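PDB 3VX6: E1 from Kluyveromyces marxianus, which activates the ubiquitin-like proteins Atg8 and Atg12 as an E1-like enzyme, for conjugation with phosphatidylethanolamine and Atg5, in autophagy and cytoplasm-to-vacuole transport. Local coordinates for residues Gln16-Ser21 and Ala59-Asp64; Lys42-Gln47 and Asp65-Pro70; Phe123-Phe128 and Phe136-Cys141. One frame throughout, in Å; residues are numbered along the deposited sequence.

Contact 1: residues Gln16-Ser21 and Ala59-Asp64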
loop_
_atom_site.group_PDB
_atom_site.type_symbol
_atom_site.label_atom_id
_atom_site.label_comp_id
_atom_site.label_asym_id
_atom_site.label_seq_id
_atom_site.Cartn_x
_atom_site.Cartn_y
_atom_site.Cartn_z
ATOM N N GLN A 16 8.236 -3.878 2.415
ATOM C CA GLN A 16 9.044 -4.605 3.387
ATOM C C GLN A 16 9.174 -3.596 4.521
ATOM O O GLN A 16 9.652 -2.477 4.320
ATOM C CB GLN A 16 10.424 -4.959 2.841
ATOM C CG GLN A 16 11.331 -5.574 3.894
ATOM C CD GLN A 16 12.534 -6.295 3.304
ATOM O OE1 GLN A 16 13.455 -6.680 4.026
ATOM N NE2 GLN A 16 12.525 -6.489 1.989
ATOM N N SER A 17 8.714 -3.974 5.704
ATOM C CA SER A 17 8.776 -3.058 6.823
ATOM C C SER A 17 10.193 -2.892 7.341
ATOM O O SER A 17 11.048 -3.784 7.230
ATOM C CB SER A 17 7.858 -3.516 7.961
ATOM O OG SER A 17 8.337 -4.686 8.594
ATOM N N PHE A 18 10.438 -1.715 7.886
ATOM C CA PHE A 18 11.719 -1.392 8.471
ATOM C C PHE A 18 11.399 -0.543 9.648
ATOM O O PHE A 18 11.292 0.681 9.537
ATOM C CB PHE A 18 12.597 -0.628 7.493
ATOM C CG PHE A 18 13.425 -1.519 6.645
ATOM C CD1 PHE A 18 14.535 -2.156 7.187
ATOM C CD2 PHE A 18 13.059 -1.786 5.336
ATOM C CE1 PHE A 18 15.271 -3.053 6.443
ATOM C CE2 PHE A 18 13.784 -2.680 4.580
ATOM C CZ PHE A 18 14.898 -3.321 5.133
ATOM N N VAL A 19 11.202 -1.204 10.780
ATOM C CA VAL A 19 10.876 -0.477 11.983
ATOM C C VAL A 19 12.113 -0.326 12.854
ATOM O O VAL A 19 12.528 -1.249 13.562
ATOM C CB VAL A 19 9.733 -1.169 12.755
ATOM C CG1 VAL A 19 8.570 -1.425 11.817
ATOM C CG2 VAL A 19 10.206 -2.473 13.350
ATOM N N ASP A 20 12.721 0.849 12.760
ATOM C CA ASP A 20 13.886 1.155 13.565
ATOM C C ASP A 20 13.385 1.101 15.006
ATOM O O ASP A 20 12.217 1.413 15.271
ATOM C CB ASP A 20 14.405 2.563 13.246
ATOM C CG ASP A 20 15.700 2.884 13.970
ATOM O OD1 ASP A 20 15.716 2.846 15.222
ATOM O OD2 ASP A 20 16.707 3.171 13.285
ATOM N N SER A 21 14.255 0.699 15.930
ATOM C CA SER A 21 13.859 0.627 17.331
ATOM C C SER A 21 13.267 1.974 17.736
ATOM O O SER A 21 12.445 2.044 18.648
ATOM C CB SER A 21 15.060 0.285 18.222
ATOM O OG SER A 21 15.989 1.351 18.274
ATOM N N ALA A 59 10.099 0.403 0.599
ATOM C CA ALA A 59 10.526 0.201 1.964
ATOM C C ALA A 59 9.692 1.112 2.805
ATOM O O ALA A 59 9.710 2.334 2.618
ATOM C CB ALA A 59 11.991 0.551 2.133
ATOM N N ILE A 60 8.919 0.512 3.698
ATOM C CA ILE A 60 8.122 1.293 4.619
ATOM C C ILE A 60 9.097 1.427 5.784
ATOM O O ILE A 60 9.282 0.487 6.559
ATOM C CB ILE A 60 6.835 0.541 5.089
ATOM C CG1 ILE A 60 5.809 0.477 3.949
ATOM C CG2 ILE A 60 6.242 1.225 6.324
ATOM C CD1 ILE A 60 5.299 1.818 3.488
ATOM N N SER A 61 9.770 2.568 5.866
ATOM C CA SER A 61 10.706 2.785 6.958
ATOM C C SER A 61 10.039 3.596 8.053
ATOM O O SER A 61 9.805 4.798 7.928
ATOM C CB SER A 61 11.974 3.473 6.467
ATOM O OG SER A 61 12.885 2.505 5.987
ATOM N N LEU A 62 9.721 2.893 9.125
ATOM C CA LEU A 62 9.068 3.481 10.264
ATOM C C LEU A 62 10.110 3.766 11.322
ATOM O O LEU A 62 10.639 2.858 11.948
ATOM C CB LEU A 62 8.008 2.517 10.803
ATOM C CG LEU A 62 6.891 2.157 9.828
ATOM C CD1 LEU A 62 5.914 1.204 10.489
ATOM C CD2 LEU A 62 6.190 3.419 9.394
ATOM N N ARG A 63 10.418 5.041 11.492
ATOM C CA ARG A 63 11.384 5.469 12.482
ATOM C C ARG A 63 10.510 6.165 13.500
ATOM O O ARG A 63 9.300 5.967 13.519
ATOM C CB ARG A 63 12.363 6.473 11.872
ATOM C CG ARG A 63 12.742 6.176 10.427
ATOM C CD ARG A 63 13.534 7.320 9.790
ATOM N NE ARG A 63 13.650 7.176 8.335
ATOM C CZ ARG A 63 14.195 6.127 7.711
ATOM N NH1 ARG A 63 14.682 5.103 8.408
ATOM N NH2 ARG A 63 14.265 6.103 6.383
ATOM N N ASP A 64 11.111 6.989 14.341
ATOM C CA ASP A 64 10.339 7.711 15.331
ATOM C C ASP A 64 9.512 8.807 14.670
ATOM O O ASP A 64 8.486 9.230 15.209
ATOM C CB ASP A 64 11.265 8.293 16.406
ATOM C CG ASP A 64 12.596 8.770 15.849
ATOM O OD1 ASP A 64 13.500 9.066 16.662
ATOM O OD2 ASP A 64 12.751 8.853 14.614
#
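Phe18 grips the other strand with both of its backbone polar groups: its N donates to Ile60 O at 2.8 Å, and its O accepts from Leu62 N at 2.7 Å. With Ile60 N on Gln16 O at one end and Asp20 N on Leu62 O at the other, these bonds make a short two-stranded parallel beta ladder, 16-19 beside 59-62, the N-to-C directions of the two short segments differing by 17°. Side chains alternate between the faces. On one face, the Phe18 ring comes obliquely to its neighbours, CD2 lying 4.1 Å from Ala59 CB, while Phe18 CB sits 3.5 Å from Ser61 OG. On the other face Val19 and Leu62 make an apolar contact, Val19 CG1 4.0 Å from Leu62 CD1. Val19 CG1 lies anti to the carbonyl carbon (chi1 -51°), beside its own N, and this methyl does the touching.

Further out, that second face settles on the larger sheet. Val19 packs on Tyr138 and Ile140 of strand 135-144 and on Phe24 of helix 21-33; Leu62 reaches Ile140, Phe123 and Met125. Ser17, on the same face, hydrogen-bonds through OG to Glu263. Just past the ladder, Asp20 is the N-cap of helix 21-33, its OD1 accepting from Ser22 N. On the Phe18 side, the long Arg63 chain folds back along its own strand until Ser61 CB lies 3.2 Å above the plane of the Arg63 guanidinium, near its rim.

Contact 2: residues Lys42-Gln47 and Asp65-Pro70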
loop_
_atom_site.group_PDB
_atom_site.type_symbol
_atom_site.label_atom_id
_atom_site.label_comp_id
_atom_site.label_asym_id
_atom_site.label_seq_id
_atom_site.Cartn_x
_atom_site.Cartn_y
_atom_site.Cartn_z
ATOM N N LYS A 42 -3.113 4.895 15.782
ATOM C CA LYS A 42 -2.390 6.063 15.292
ATOM C C LYS A 42 -2.223 6.081 13.791
ATOM O O LYS A 42 -2.231 5.047 13.136
ATOM C CB LYS A 42 -0.986 6.128 15.909
ATOM C CG LYS A 42 -0.818 7.061 17.106
ATOM C CD LYS A 42 -1.115 6.375 18.421
ATOM C CE LYS A 42 -1.031 7.362 19.581
ATOM N NZ LYS A 42 -1.311 6.708 20.904
ATOM N N ALA A 43 -2.060 7.274 13.247
ATOM C CA ALA A 43 -1.842 7.413 11.824
ATOM C C ALA A 43 -0.332 7.420 11.648
ATOM O O ALA A 43 0.379 8.090 12.383
ATOM C CB ALA A 43 -2.431 8.716 11.315
ATOM N N LEU A 44 0.152 6.651 10.683
ATOM C CA LEU A 44 1.574 6.585 10.403
ATOM C C LEU A 44 1.828 7.403 9.137
ATOM O O LEU A 44 0.929 7.609 8.325
ATOM C CB LEU A 44 2.000 5.125 10.211
ATOM C CG LEU A 44 1.765 4.237 11.438
ATOM C CD1 LEU A 44 1.949 2.776 11.093
ATOM C CD2 LEU A 44 2.716 4.652 12.537
ATOM N N TYR A 45 3.048 7.898 8.997
ATOM C CA TYR A 45 3.426 8.696 7.844
ATOM C C TYR A 45 4.845 8.312 7.544
ATOM O O TYR A 45 5.696 8.275 8.429
ATOM C CB TYR A 45 3.380 10.200 8.155
ATOM C CG TYR A 45 1.998 10.749 8.424
ATOM C CD1 TYR A 45 1.111 10.994 7.380
ATOM C CD2 TYR A 45 1.565 11.002 9.725
ATOM C CE1 TYR A 45 -0.173 11.475 7.619
ATOM C CE2 TYR A 45 0.280 11.481 9.977
ATOM C CZ TYR A 45 -0.583 11.714 8.918
ATOM O OH TYR A 45 -1.860 12.178 9.152
ATOM N N THR A 46 5.109 7.995 6.299
ATOM C CA THR A 46 6.453 7.641 5.951
ATOM C C THR A 46 6.662 8.240 4.590
ATOM O O THR A 46 5.823 8.096 3.699
ATOM C CB THR A 46 6.630 6.118 5.947
ATOM O OG1 THR A 46 8.008 5.797 5.718
ATOM C CG2 THR A 46 5.755 5.481 4.882
ATOM N N GLN A 47 7.747 8.987 4.450
ATOM C CA GLN A 47 8.047 9.601 3.172
ATOM C C GLN A 47 8.474 8.455 2.296
ATOM O O GLN A 47 9.451 7.767 2.583
ATOM C CB GLN A 47 9.177 10.609 3.302
ATOM C CG GLN A 47 9.674 11.129 1.987
ATOM C CD GLN A 47 10.719 12.191 2.176
ATOM O OE1 GLN A 47 11.748 12.185 1.505
ATOM N NE2 GLN A 47 10.462 13.121 3.092
ATOM N N ASP A 65 9.943 9.248 13.490
ATOM C CA ASP A 65 9.236 10.303 12.765
ATOM C C ASP A 65 7.968 9.806 12.053
ATOM O O ASP A 65 7.082 10.596 11.716
ATOM C CB ASP A 65 10.169 10.967 11.741
ATOM C CG ASP A 65 10.688 9.990 10.697
ATOM O OD1 ASP A 65 11.704 9.299 10.968
ATOM O OD2 ASP A 65 10.067 9.906 9.610
ATOM N N SER A 66 7.878 8.499 11.841
ATOM C CA SER A 66 6.730 7.916 11.163
ATOM C C SER A 66 5.377 8.248 11.777
ATOM O O SER A 66 4.331 7.874 11.238
ATOM C CB SER A 66 6.896 6.404 11.084
ATOM O OG SER A 66 7.917 6.084 10.161
ATOM N N PHE A 67 5.385 8.957 12.897
ATOM C CA PHE A 67 4.134 9.299 13.546
ATOM C C PHE A 67 3.701 10.715 13.261
ATOM O O PHE A 67 2.530 11.062 13.441
ATOM C CB PHE A 67 4.254 9.070 15.043
ATOM C CG PHE A 67 4.228 7.627 15.424
ATOM C CD1 PHE A 67 3.023 6.939 15.489
ATOM C CD2 PHE A 67 5.401 6.951 15.714
ATOM C CE1 PHE A 67 2.985 5.600 15.839
ATOM C CE2 PHE A 67 5.377 5.616 16.064
ATOM C CZ PHE A 67 4.165 4.935 16.129
ATOM N N GLN A 68 4.642 11.529 12.799
ATOM C CA GLN A 68 4.333 12.916 12.496
ATOM C C GLN A 68 4.078 13.123 11.011
ATOM O O GLN A 68 4.819 12.618 10.164
ATOM C CB GLN A 68 5.474 13.833 12.960
ATOM C CG GLN A 68 5.042 15.285 13.216
ATOM C CD GLN A 68 4.043 15.426 14.376
ATOM O OE1 GLN A 68 2.967 14.814 14.372
ATOM N NE2 GLN A 68 4.399 16.242 15.369
ATOM N N LYS A 69 3.010 13.853 10.703
ATOM C CA LYS A 69 2.673 14.155 9.320
ATOM C C LYS A 69 3.704 15.159 8.817
ATOM O O LYS A 69 3.956 16.184 9.453
ATOM C CB LYS A 69 1.267 14.755 9.218
ATOM C CG LYS A 69 0.860 15.128 7.796
ATOM C CD LYS A 69 -0.577 15.615 7.735
ATOM C CE LYS A 69 -0.991 15.939 6.309
ATOM N NZ LYS A 69 -2.429 16.320 6.220
ATOM N N PRO A 70 4.317 14.874 7.666
ATOM C CA PRO A 70 5.325 15.788 7.131
ATOM C C PRO A 70 4.805 17.021 6.405
ATOM O O PRO A 70 3.612 17.326 6.409
ATOM C CB PRO A 70 6.152 14.890 6.207
ATOM C CG PRO A 70 5.869 13.484 6.715
ATOM C CD PRO A 70 4.404 13.563 7.007
HETATM O O HOH W 1 -3.767 13.490 6.989
#
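A first torsion that puts CG anti to the carbonyl carbon (chi1 -67°) swings the Tyr45 ring out from strand 40-47 and under Lys69, while Lys69, with CG anti to its N (chi1 179°) and extended beyond, runs its methylenes across that ring. Lys69 CB stands 3.6 Å from the centroid of the Tyr45 ring, 16° off the normal, a CH-pi contact over the face, with Lys69 CA above the same face nearer the rim. Phe67 O lies at the ring edge, in plane, and Pro70 CD closes in on Tyr45 CB at 3.7 Å.

The second aromatic group belongs to the loop. The Phe67 ring takes Leu44 CD2 over one face, 3.9 Å from the centroid, and Lys42 CB at its edge, 4.0 Å from Phe67 CE1. Phe23 of helix 21-33 also stacks with Phe67, placing this corner between strand and helix. Between the two aromatic groups one backbone bond pins loop to strand, Tyr45 N to Ser66 O, and Gln68 N to Asp65 O at 2.8 Å closes a type I beta turn that presents Ser66 O to the strand. Ser66 OG accepts from Arg63 N.

At the far end of the tyrosine a water joins Tyr45 OH and Lys69 NZ, 3.2 Å from each, accepting from the ammonium. An alanine at Tyr45 is likely to leave the Lys69 methylenes without the ring face they cross, and the water without its phenol partner. The lysine thus divides its chemistry: its ammonium meets the phenol through a water, while the hydrocarbon part of the same side chain lies on the ring.

Contact 3: residues Phe123-Phe128 and Phe136-Cys141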
loop_
_atom_site.group_PDB
_atom_site.type_symbol
_atom_site.label_atom_id
_atom_site.label_comp_id
_atom_site.label_asym_id
_atom_site.label_seq_id
_atom_site.Cartn_x
_atom_site.Cartn_y
_atom_site.Cartn_z
ATOM N N PHE A 123 -1.052 1.472 4.469
ATOM C CA PHE A 123 -0.495 0.391 5.249
ATOM C C PHE A 123 -1.060 0.505 6.642
ATOM O O PHE A 123 -1.313 1.598 7.141
ATOM C CB PHE A 123 1.029 0.416 5.279
ATOM C CG PHE A 123 1.610 1.592 5.980
ATOM C CD1 PHE A 123 1.655 2.834 5.361
ATOM C CD2 PHE A 123 2.189 1.442 7.237
ATOM C CE1 PHE A 123 2.279 3.912 5.981
ATOM C CE2 PHE A 123 2.815 2.508 7.867
ATOM C CZ PHE A 123 2.864 3.745 7.241
ATOM N N TYR A 124 -1.277 -0.653 7.243
ATOM C CA TYR A 124 -1.846 -0.775 8.566
ATOM C C TYR A 124 -0.918 -1.667 9.382
ATOM O O TYR A 124 -0.404 -2.683 8.899
ATOM C CB TYR A 124 -3.230 -1.409 8.454
ATOM C CG TYR A 124 -4.177 -0.637 7.557
ATOM C CD1 TYR A 124 -5.053 0.314 8.092
ATOM C CD2 TYR A 124 -4.190 -0.844 6.167
ATOM C CE1 TYR A 124 -5.921 1.037 7.272
ATOM C CE2 TYR A 124 -5.056 -0.119 5.332
ATOM C CZ TYR A 124 -5.922 0.821 5.897
ATOM O OH TYR A 124 -6.803 1.544 5.115
ATOM N N MET A 125 -0.690 -1.282 10.623
ATOM C CA MET A 125 0.183 -2.060 11.468
ATOM C C MET A 125 -0.539 -2.387 12.752
ATOM O O MET A 125 -1.176 -1.529 13.328
ATOM C CB MET A 125 1.452 -1.260 11.775
ATOM C CG MET A 125 2.454 -1.997 12.628
ATOM S SD MET A 125 3.903 -0.998 12.985
ATOM C CE MET A 125 4.149 -1.437 14.701
ATOM N N ILE A 126 -0.495 -3.640 13.170
ATOM C CA ILE A 126 -1.096 -3.985 14.442
ATOM C C ILE A 126 0.126 -4.321 15.266
ATOM O O ILE A 126 1.130 -4.804 14.738
ATOM C CB ILE A 126 -2.048 -5.201 14.380
ATOM C CG1 ILE A 126 -1.351 -6.399 13.727
ATOM C CG2 ILE A 126 -3.342 -4.792 13.675
ATOM C CD1 ILE A 126 -2.140 -7.705 13.796
ATOM N N SER A 127 0.076 -4.039 16.554
ATOM C CA SER A 127 1.233 -4.313 17.375
ATOM C C SER A 127 0.876 -4.445 18.828
ATOM O O SER A 127 -0.251 -4.190 19.247
ATOM C CB SER A 127 2.276 -3.196 17.213
ATOM O OG SER A 127 1.786 -1.935 17.654
ATOM N N PHE A 128 1.862 -4.885 19.585
ATOM C CA PHE A 128 1.738 -5.028 21.007
ATOM C C PHE A 128 3.086 -4.616 21.513
ATOM O O PHE A 128 4.092 -5.288 21.265
ATOM C CB PHE A 128 1.474 -6.463 21.431
ATOM C CG PHE A 128 1.517 -6.645 22.917
ATOM C CD1 PHE A 128 2.311 -7.636 23.492
ATOM C CD2 PHE A 128 0.789 -5.796 23.750
ATOM C CE1 PHE A 128 2.379 -7.776 24.868
ATOM C CE2 PHE A 128 0.854 -5.929 25.124
ATOM C CZ PHE A 128 1.651 -6.924 25.686
ATOM N N PHE A 136 8.553 -5.935 21.603
ATOM C CA PHE A 136 7.532 -5.340 20.754
ATOM C C PHE A 136 7.065 -6.235 19.635
ATOM O O PHE A 136 7.765 -6.408 18.652
ATOM C CB PHE A 136 8.057 -4.041 20.168
ATOM C CG PHE A 136 8.435 -3.048 21.204
ATOM C CD1 PHE A 136 7.567 -2.011 21.542
ATOM C CD2 PHE A 136 9.636 -3.175 21.893
ATOM C CE1 PHE A 136 7.889 -1.116 22.554
ATOM C CE2 PHE A 136 9.966 -2.287 22.905
ATOM C CZ PHE A 136 9.088 -1.254 23.237
ATOM N N TYR A 137 5.865 -6.784 19.792
ATOM C CA TYR A 137 5.269 -7.650 18.791
ATOM C C TYR A 137 4.498 -6.768 17.805
ATOM O O TYR A 137 3.731 -5.902 18.214
ATOM C CB TYR A 137 4.315 -8.626 19.473
ATOM C CG TYR A 137 4.945 -9.386 20.622
ATOM C CD1 TYR A 137 5.233 -10.748 20.513
ATOM C CD2 TYR A 137 5.287 -8.734 21.812
ATOM C CE1 TYR A 137 5.850 -11.445 21.563
ATOM C CE2 TYR A 137 5.906 -9.421 22.868
ATOM C CZ TYR A 137 6.184 -10.771 22.732
ATOM O OH TYR A 137 6.820 -11.437 23.749
ATOM N N TYR A 138 4.711 -6.955 16.510
ATOM C CA TYR A 138 3.977 -6.161 15.538
ATOM C C TYR A 138 3.759 -6.891 14.238
ATOM O O TYR A 138 4.408 -7.897 13.945
ATOM C CB TYR A 138 4.677 -4.849 15.238
ATOM C CG TYR A 138 6.025 -5.008 14.608
ATOM C CD1 TYR A 138 7.090 -5.517 15.341
ATOM C CD2 TYR A 138 6.255 -4.603 13.290
ATOM C CE1 TYR A 138 8.352 -5.617 14.792
ATOM C CE2 TYR A 138 7.523 -4.695 12.722
ATOM C CZ TYR A 138 8.570 -5.205 13.485
ATOM O OH TYR A 138 9.842 -5.305 12.965
ATOM N N TRP A 139 2.830 -6.359 13.457
ATOM C CA TRP A 139 2.490 -6.940 12.187
ATOM C C TRP A 139 1.982 -5.849 11.271
ATOM O O TRP A 139 1.000 -5.167 11.578
ATOM C CB TRP A 139 1.412 -7.988 12.382
ATOM C CG TRP A 139 1.449 -9.045 11.353
ATOM C CD1 TRP A 139 2.155 -9.033 10.185
ATOM C CD2 TRP A 139 0.767 -10.299 11.397
ATOM N NE1 TRP A 139 1.957 -10.204 9.503
ATOM C CE2 TRP A 139 1.108 -11.000 10.225
ATOM C CE3 TRP A 139 -0.104 -10.898 12.316
ATOM C CZ2 TRP A 139 0.612 -12.274 9.944
ATOM C CZ3 TRP A 139 -0.597 -12.164 12.036
ATOM C CH2 TRP A 139 -0.236 -12.838 10.859
ATOM N N ILE A 140 2.657 -5.677 10.143
ATOM C CA ILE A 140 2.250 -4.661 9.196
ATOM C C ILE A 140 1.615 -5.328 7.995
ATOM O O ILE A 140 1.958 -6.463 7.647
ATOM C CB ILE A 140 3.444 -3.818 8.726
ATOM C CG1 ILE A 140 4.136 -3.189 9.937
ATOM C CG2 ILE A 140 2.970 -2.737 7.770
ATOM C CD1 ILE A 140 5.339 -2.321 9.596
ATOM N N CYS A 141 0.663 -4.625 7.389
ATOM C CA CYS A 141 -0.017 -5.113 6.203
ATOM C C CYS A 141 -0.363 -3.918 5.339
ATOM O O CYS A 141 -0.612 -2.823 5.835
ATOM C CB CYS A 141 -1.301 -5.871 6.556
ATOM S SG CYS A 141 -2.753 -4.843 6.919
#
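Met125 reaches across to two residues at once: its CG lies against Ile140 CG1 at 3.4 Å, and its CE comes down on Tyr138 CB at 3.5 Å. With CG anti to the backbone N (chi1 -179°) and the next torsion also extended, the chain bends only at its last torsion, about CG-SD, which brings the terminal methyl into the recess beside the root of the Tyr138 side chain. SD meanwhile borders Ile140 CG1 and CD1, and stands 5.4 Å from the Tyr138 ring centroid in an oblique Met-aromatic contact. Little Ser127 fills the next hollow with its CB, also against Tyr138 CB, while its OG bonds to Asn85.

The frame for this is a beta hairpin, strands 123-130 and 135-144, antiparallel at 169° between the short segments. Three hydrogen-bonded pairs, Tyr124 with Cys141, Ile126 with Trp139 and Phe128 with Tyr137, each give two N-H to O bonds; the Met125-Ile140 and Ser127-Tyr138 pairs between them are non-hydrogen-bonded.

The opposite face carries bulkier shapes. Ile126 lays CG1 on Trp139 CB at 3.5 Å, and its CD1 swings to the indole, 4.1 Å from Trp139 CE3, the two side chains running side by side. Phe128 and Tyr137 likewise point the same way, with Phe128 CD1 3.6 Å from Tyr137 CD2; their planes meet at 35°, neither stacked nor edge-to-face. Helix 89-94 covers this end, Phe92 on Ile126 and Ile89 on both rings. At the other end Cys141 SG nestles against Tyr124 CB at 3.8 Å, its sulfur oblique to the Tyr124 ring, which also meets Tyr82 of strand 78-86.

How the contacts relate
From the N terminus, strand 16-19 runs into helix 21-33, then strand 40-47, before the chain returns with 59-62 to close contact 1. Residues 65-70 follow at once and close contact 2 on strand 40-47, which lies within the first loop, so the two contacts cross along the chain. Contact 3 comes later, in series, as a beta hairpin. Contacts 1 and 2 are stitched by a probable hydrogen bond between Ser61 O and Thr46 OG1. Strand 40-47 of contact 2 and both strands of contact 3 lie in one mixed sheet, where Leu44 CD1 packs on Phe123 CE2. Contact 1's small sheet lies against contact 3, Leu62 CD1 on Ile140 CD1.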